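Local coordinates for protein DynE8 (Micromonospora chersina, PDB 4AMM) that probably loads acyl building blocks as the acyltransferase domain of an iterative polyketide synthase that takes part in enediyne biosynthesis, at residues L82-A85 with G86-L89; V142-A145 with V146-A150; A207-E210 with A211-M215. All blocks are in the same frame, centred on the assembly; numbering follows the deposited sequence.

Contact 1. Residues L82-A85 with G86-L89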
# COMPACT_ATOMS: atom_id res chain seq x y z
N LEU A 82 -14.51 12.28 -8.47
CA LEU A 82 -13.92 11.44 -9.54
C LEU A 82 -12.60 10.98 -8.94
O LEU A 82 -11.69 11.83 -8.78
CB LEU A 82 -13.77 12.24 -10.81
CG LEU A 82 -13.38 11.39 -12.03
CD1 LEU A 82 -13.20 12.32 -13.26
CD2 LEU A 82 -12.15 10.52 -11.91
N LEU A 83 -12.42 9.71 -8.59
CA LEU A 83 -11.20 9.24 -7.98
C LEU A 83 -10.68 8.16 -8.93
O LEU A 83 -11.26 7.07 -8.90
CB LEU A 83 -11.46 8.68 -6.58
CG LEU A 83 -12.16 9.63 -5.57
CD1 LEU A 83 -12.32 8.86 -4.29
CD2 LEU A 83 -11.28 10.88 -5.39
N ASP A 84 -9.75 8.48 -9.80
CA ASP A 84 -9.21 7.41 -10.71
C ASP A 84 -7.73 7.23 -10.37
O ASP A 84 -6.86 7.85 -10.95
CB ASP A 84 -9.41 7.82 -12.15
CG ASP A 84 -9.09 6.67 -13.06
OD1 ASP A 84 -8.38 5.69 -12.62
OD2 ASP A 84 -9.51 6.78 -14.25
N ALA A 85 -7.51 6.34 -9.41
CA ALA A 85 -6.16 6.08 -8.96
C ALA A 85 -5.29 5.59 -10.10
O ALA A 85 -4.18 6.00 -10.21
CB ALA A 85 -6.12 5.10 -7.76
N GLY A 86 -5.80 4.70 -11.00
CA GLY A 86 -4.98 4.21 -12.09
C GLY A 86 -4.66 5.12 -13.21
O GLY A 86 -3.86 4.82 -14.12
N ARG A 87 -5.22 6.33 -13.18
CA ARG A 87 -4.88 7.39 -14.08
C ARG A 87 -4.29 8.63 -13.35
O ARG A 87 -4.08 9.64 -14.00
CB ARG A 87 -6.03 7.74 -15.00
CG ARG A 87 -6.49 6.54 -15.92
CD ARG A 87 -5.54 6.35 -17.05
NE ARG A 87 -5.89 5.20 -17.89
CZ ARG A 87 -5.47 3.96 -17.68
NH1 ARG A 87 -4.69 3.57 -16.65
NH2 ARG A 87 -5.89 3.02 -18.59
N GLY A 88 -4.20 8.54 -12.05
CA GLY A 88 -3.64 9.64 -11.23
C GLY A 88 -4.47 10.93 -11.27
O GLY A 88 -3.88 12.02 -11.24
N LEU A 89 -5.79 10.80 -11.34
CA LEU A 89 -6.68 11.92 -11.55
C LEU A 89 -7.68 11.93 -10.46
O LEU A 89 -8.34 10.93 -10.21
CB LEU A 89 -7.44 11.77 -12.91
CG LEU A 89 -8.59 12.76 -13.00
CD1 LEU A 89 -8.10 14.23 -12.90
CD2 LEU A 89 -9.30 12.48 -14.35
O HOH W 1 -8.38 3.54 -11.02
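The flat carboxylate of D84 lies beside the side chain of R87, and the carboxylate and guanidinium planes are 23° apart. The two side chains point the same way, but their charged atoms do not meet: D84 OD2 and R87 NE are 5.4 Å apart. D84 OD2 touches the aliphatic R87 CG at 3.5 Å and forms its salt bridge with R70 of helix 61-76. D84 OD1 takes a weak bond from R87 N and a water bond; the same water accepts from G86 N. With CG of D84 anti to the backbone N (chi1 -170°), the carboxylate comes beside R87 CB and CG. The R87 guanidinium is turned back on its own segment, where NH1 donates to G86 O almost in the guanidinium plane.

The turn joins strands 81-84 and 89-92 of the four-stranded antiparallel sheet. D84 and L89 form an antiparallel hydrogen-bonded pair, with D84 N to L89 O at 2.9 Å and L89 N to D84 O at 3.2 Å. G88 and L89 both face D84, which makes a G1 beta bulge. G88 has positive phi (65°), as the first bulge position usually has. D84 O is gripped from opposite faces of its plane by R87 N and L89 N. G88 N adds a bond to A85 O. Beside the bulge, L82 CD1 meets L89 CD2 at 4.1 Å, and R70 packs on both leucines.

Contact 2. Residues V142-A145 with V146-A150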
# COMPACT_ATOMS: atom_id res chain seq x y z
N VAL A 142 12.72 -13.53 -2.45
CA VAL A 142 13.25 -12.31 -1.81
C VAL A 142 14.36 -12.75 -0.75
O VAL A 142 14.16 -13.73 -0.05
CB VAL A 142 12.06 -11.57 -1.13
CG1 VAL A 142 12.60 -10.36 -0.39
CG2 VAL A 142 10.97 -11.12 -2.18
N ASP A 143 15.51 -12.07 -0.66
CA ASP A 143 16.48 -12.38 0.46
C ASP A 143 15.98 -11.56 1.66
O ASP A 143 16.23 -10.32 1.77
CB ASP A 143 17.91 -11.95 0.13
CG ASP A 143 18.88 -12.10 1.32
OD1 ASP A 143 18.47 -12.25 2.49
OD2 ASP A 143 20.11 -12.07 1.07
N THR A 144 15.26 -12.25 2.55
CA THR A 144 14.44 -11.55 3.52
C THR A 144 15.31 -10.74 4.52
O THR A 144 14.87 -9.69 5.03
CB THR A 144 13.43 -12.52 4.20
OG1 THR A 144 12.32 -11.77 4.74
CG2 THR A 144 13.99 -13.26 5.37
N ALA A 145 16.55 -11.16 4.83
CA ALA A 145 17.38 -10.42 5.82
C ALA A 145 17.75 -9.03 5.25
O ALA A 145 17.98 -8.14 5.99
CB ALA A 145 18.64 -11.22 6.15
N VAL A 146 17.82 -8.93 3.93
CA VAL A 146 18.18 -7.68 3.25
C VAL A 146 16.86 -6.93 2.96
O VAL A 146 16.81 -5.72 3.21
CB VAL A 146 18.93 -7.94 1.90
CG1 VAL A 146 19.07 -6.66 1.08
CG2 VAL A 146 20.34 -8.56 2.18
N ALA A 147 15.81 -7.61 2.53
CA ALA A 147 14.60 -6.93 2.07
C ALA A 147 13.85 -6.28 3.20
O ALA A 147 13.29 -5.17 2.96
CB ALA A 147 13.71 -7.90 1.36
N GLN A 148 13.75 -6.90 4.36
CA GLN A 148 12.89 -6.34 5.40
C GLN A 148 13.37 -4.96 5.83
O GLN A 148 12.52 -4.01 5.80
CB GLN A 148 12.71 -7.31 6.57
CG GLN A 148 11.92 -8.58 6.15
CD GLN A 148 11.39 -9.33 7.33
OE1 GLN A 148 11.11 -8.79 8.37
NE2 GLN A 148 11.29 -10.68 7.18
N PRO A 149 14.61 -4.75 6.16
CA PRO A 149 15.04 -3.37 6.54
C PRO A 149 14.98 -2.45 5.35
O PRO A 149 14.71 -1.24 5.55
CB PRO A 149 16.43 -3.55 7.12
CG PRO A 149 16.91 -4.95 6.57
CD PRO A 149 15.67 -5.76 6.44
N ALA A 150 15.26 -2.91 4.13
CA ALA A 150 15.14 -2.05 2.95
C ALA A 150 13.75 -1.54 2.77
O ALA A 150 13.57 -0.30 2.56
CB ALA A 150 15.60 -2.75 1.73
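T144 and Q148 make the side-chain polar contact here, one helical turn apart. Their side chains run side by side and point the same way. Q148 NE2 donates to T144 OG1 at 2.9 Å, with a nearly straight N-H...O angle of 168°. The hydroxyl oxygen lies in the plane of the Q148 amide. T144 OG1 stands anti to its own backbone N (chi1 -158°), which turns it to the Q148 side. Q106 NE2 also bonds to T144 OG1, and Q148 OE1 is bonded to R201 of helix 191-206. Both ends of the buried Q148 amide are therefore held, which fixes its rotation.

The backbone bonds start the helix. D143 O accepts from V146 N at 3.0 Å and from A147 N at 2.8 Å. The A147 bond lies in the carbonyl plane, while V146 N sits above it. Q148 N donates to T144 O at 3.1 Å. At P149 the series breaks, since proline has no N-H to give. Its CD instead rests 3.3 Å from A145 O, and the helix is kinked there.

Van der Waals contacts complete the turn. V142 CG1 and A147 CB form an apolar pair, modelled doubtfully close. V146 CG2 comes to 3.7 Å from D143 OD2, a methyl against a carboxylate, the two side chains crossing at about a right angle. P149 packs on L195 and R199 of helix 191-206, which T144 and Q148 also touch.

D143 is the N-cap of helix 144-165: its OD1 accepts a weak capping bond from A145 N. The Q148 side chain lies near, without touching, G174, S176 and G178 of a GxSxG pattern, consistent with the nucleophile elbow of acyltransferases.

Contact 3. Residues A207-E210 with A211-M215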
# COMPACT_ATOMS: atom_id res chain seq x y z
N ALA A 207 16.45 -17.57 8.64
CA ALA A 207 16.91 -18.93 9.07
C ALA A 207 16.11 -20.00 8.36
O ALA A 207 14.89 -19.84 8.16
CB ALA A 207 16.76 -19.05 10.57
N ALA A 208 16.71 -21.12 7.98
CA ALA A 208 15.96 -22.16 7.34
C ALA A 208 14.90 -22.73 8.21
O ALA A 208 15.07 -22.82 9.46
CB ALA A 208 17.00 -23.28 6.94
N THR A 209 13.79 -23.13 7.62
CA THR A 209 12.80 -23.89 8.33
C THR A 209 13.33 -25.33 8.57
O THR A 209 14.31 -25.76 7.89
CB THR A 209 11.46 -23.90 7.56
OG1 THR A 209 11.59 -24.30 6.19
CG2 THR A 209 10.79 -22.53 7.62
N GLU A 210 12.70 -26.07 9.44
CA GLU A 210 13.17 -27.42 9.80
C GLU A 210 13.19 -28.32 8.58
O GLU A 210 14.02 -29.21 8.51
CB GLU A 210 12.30 -27.99 10.91
CG GLU A 210 12.74 -29.44 11.31
CD GLU A 210 11.74 -30.58 11.26
OE1 GLU A 210 10.85 -30.65 12.16
OE2 GLU A 210 11.95 -31.51 10.40
N ALA A 211 12.25 -28.17 7.67
CA ALA A 211 12.25 -28.97 6.47
C ALA A 211 11.90 -28.05 5.34
O ALA A 211 11.33 -26.93 5.60
CB ALA A 211 11.24 -30.09 6.56
N PRO A 212 12.08 -28.41 4.06
CA PRO A 212 11.77 -27.55 2.95
C PRO A 212 10.28 -27.18 3.00
O PRO A 212 9.43 -27.99 3.25
CB PRO A 212 12.10 -28.39 1.70
CG PRO A 212 13.21 -29.34 2.27
CD PRO A 212 12.76 -29.68 3.61
N SER A 213 10.08 -25.87 2.75
CA SER A 213 8.72 -25.29 2.95
C SER A 213 8.57 -24.15 2.01
O SER A 213 9.46 -23.57 1.43
CB SER A 213 8.52 -24.90 4.43
OG SER A 213 9.30 -23.84 4.84
N GLY A 214 7.31 -23.72 1.91
CA GLY A 214 6.95 -22.63 1.00
C GLY A 214 5.52 -22.19 1.12
O GLY A 214 4.86 -22.46 2.15
N MET A 215 5.07 -21.55 0.02
CA MET A 215 3.72 -20.88 0.01
C MET A 215 3.08 -21.10 -1.34
O MET A 215 3.78 -21.19 -2.39
CB MET A 215 3.83 -19.37 0.37
CG MET A 215 4.55 -19.14 1.65
SD MET A 215 4.79 -17.39 2.03
CE MET A 215 3.24 -16.91 2.86
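T209 OG1 is the polar centre of this turn, and two residues of 211-215 meet it. T209 OG1 donates to A211 O at 2.7 Å. S213 OG donates to T209 OG1, also at 2.7 Å. The carbonyl of A211 receives the hydroxyl 32° off its plane, at a C=O...O angle of 148°. OG1 of T209 sits between its backbone N and carbonyl carbon (chi1 52°), which points it across the turn. S213 OG takes the same kind of position and comes to meet it. The T209 methyl CG2 lies alongside, 3.4 Å from S213 OG. L281 packs on both T209 and S213 from a loop.

The other side is loose. E210 and P212 are exposed to solvent. The E210 chain bends at chi2, and its OE2 gets no nearer to A211 CB than 4.2 Å. The CB of P212 points away from 207-210.

Residues 207-212 connect helix 191-206 to strand 213-218 of the mixed sheet. Backbone pairing already starts at P212, which bonds with R251, and goes on at G214 with G249 and M215 with L271. S213 OG also bonds to A276 N. That bond fits the direction of the chain: A276 N gives its hydrogen to S213 OG, S213 OG gives to T209 OG1, and T209 OG1 gives to A211 O. Each hydroxyl both donates and accepts, so the hydroxyl of buried S213 is satisfied by protein atoms on both counts.

The three contacts come in series along the chain, each a short local one within the acyltransferase domain. Contact 1 is the turn between strands 81-84 and 89-92, neighbours in the four-stranded antiparallel sheet. Contact 2 is the N-terminal end of helix 144-165, and contact 3 leads into strand 213-218 of the mixed sheet. Contact 1 stands apart, on the opposite side of the chain's centre, with centres 31 Å from contact 2 and 41 Å from contact 3. Contacts 2 and 3 are 17 Å apart by centres and about 6 Å by nearest atoms. Helix 191-206 relates them: it packs on contact 2 and runs into contact 3. Contacts 1 and 3 thus belong to two different sheets.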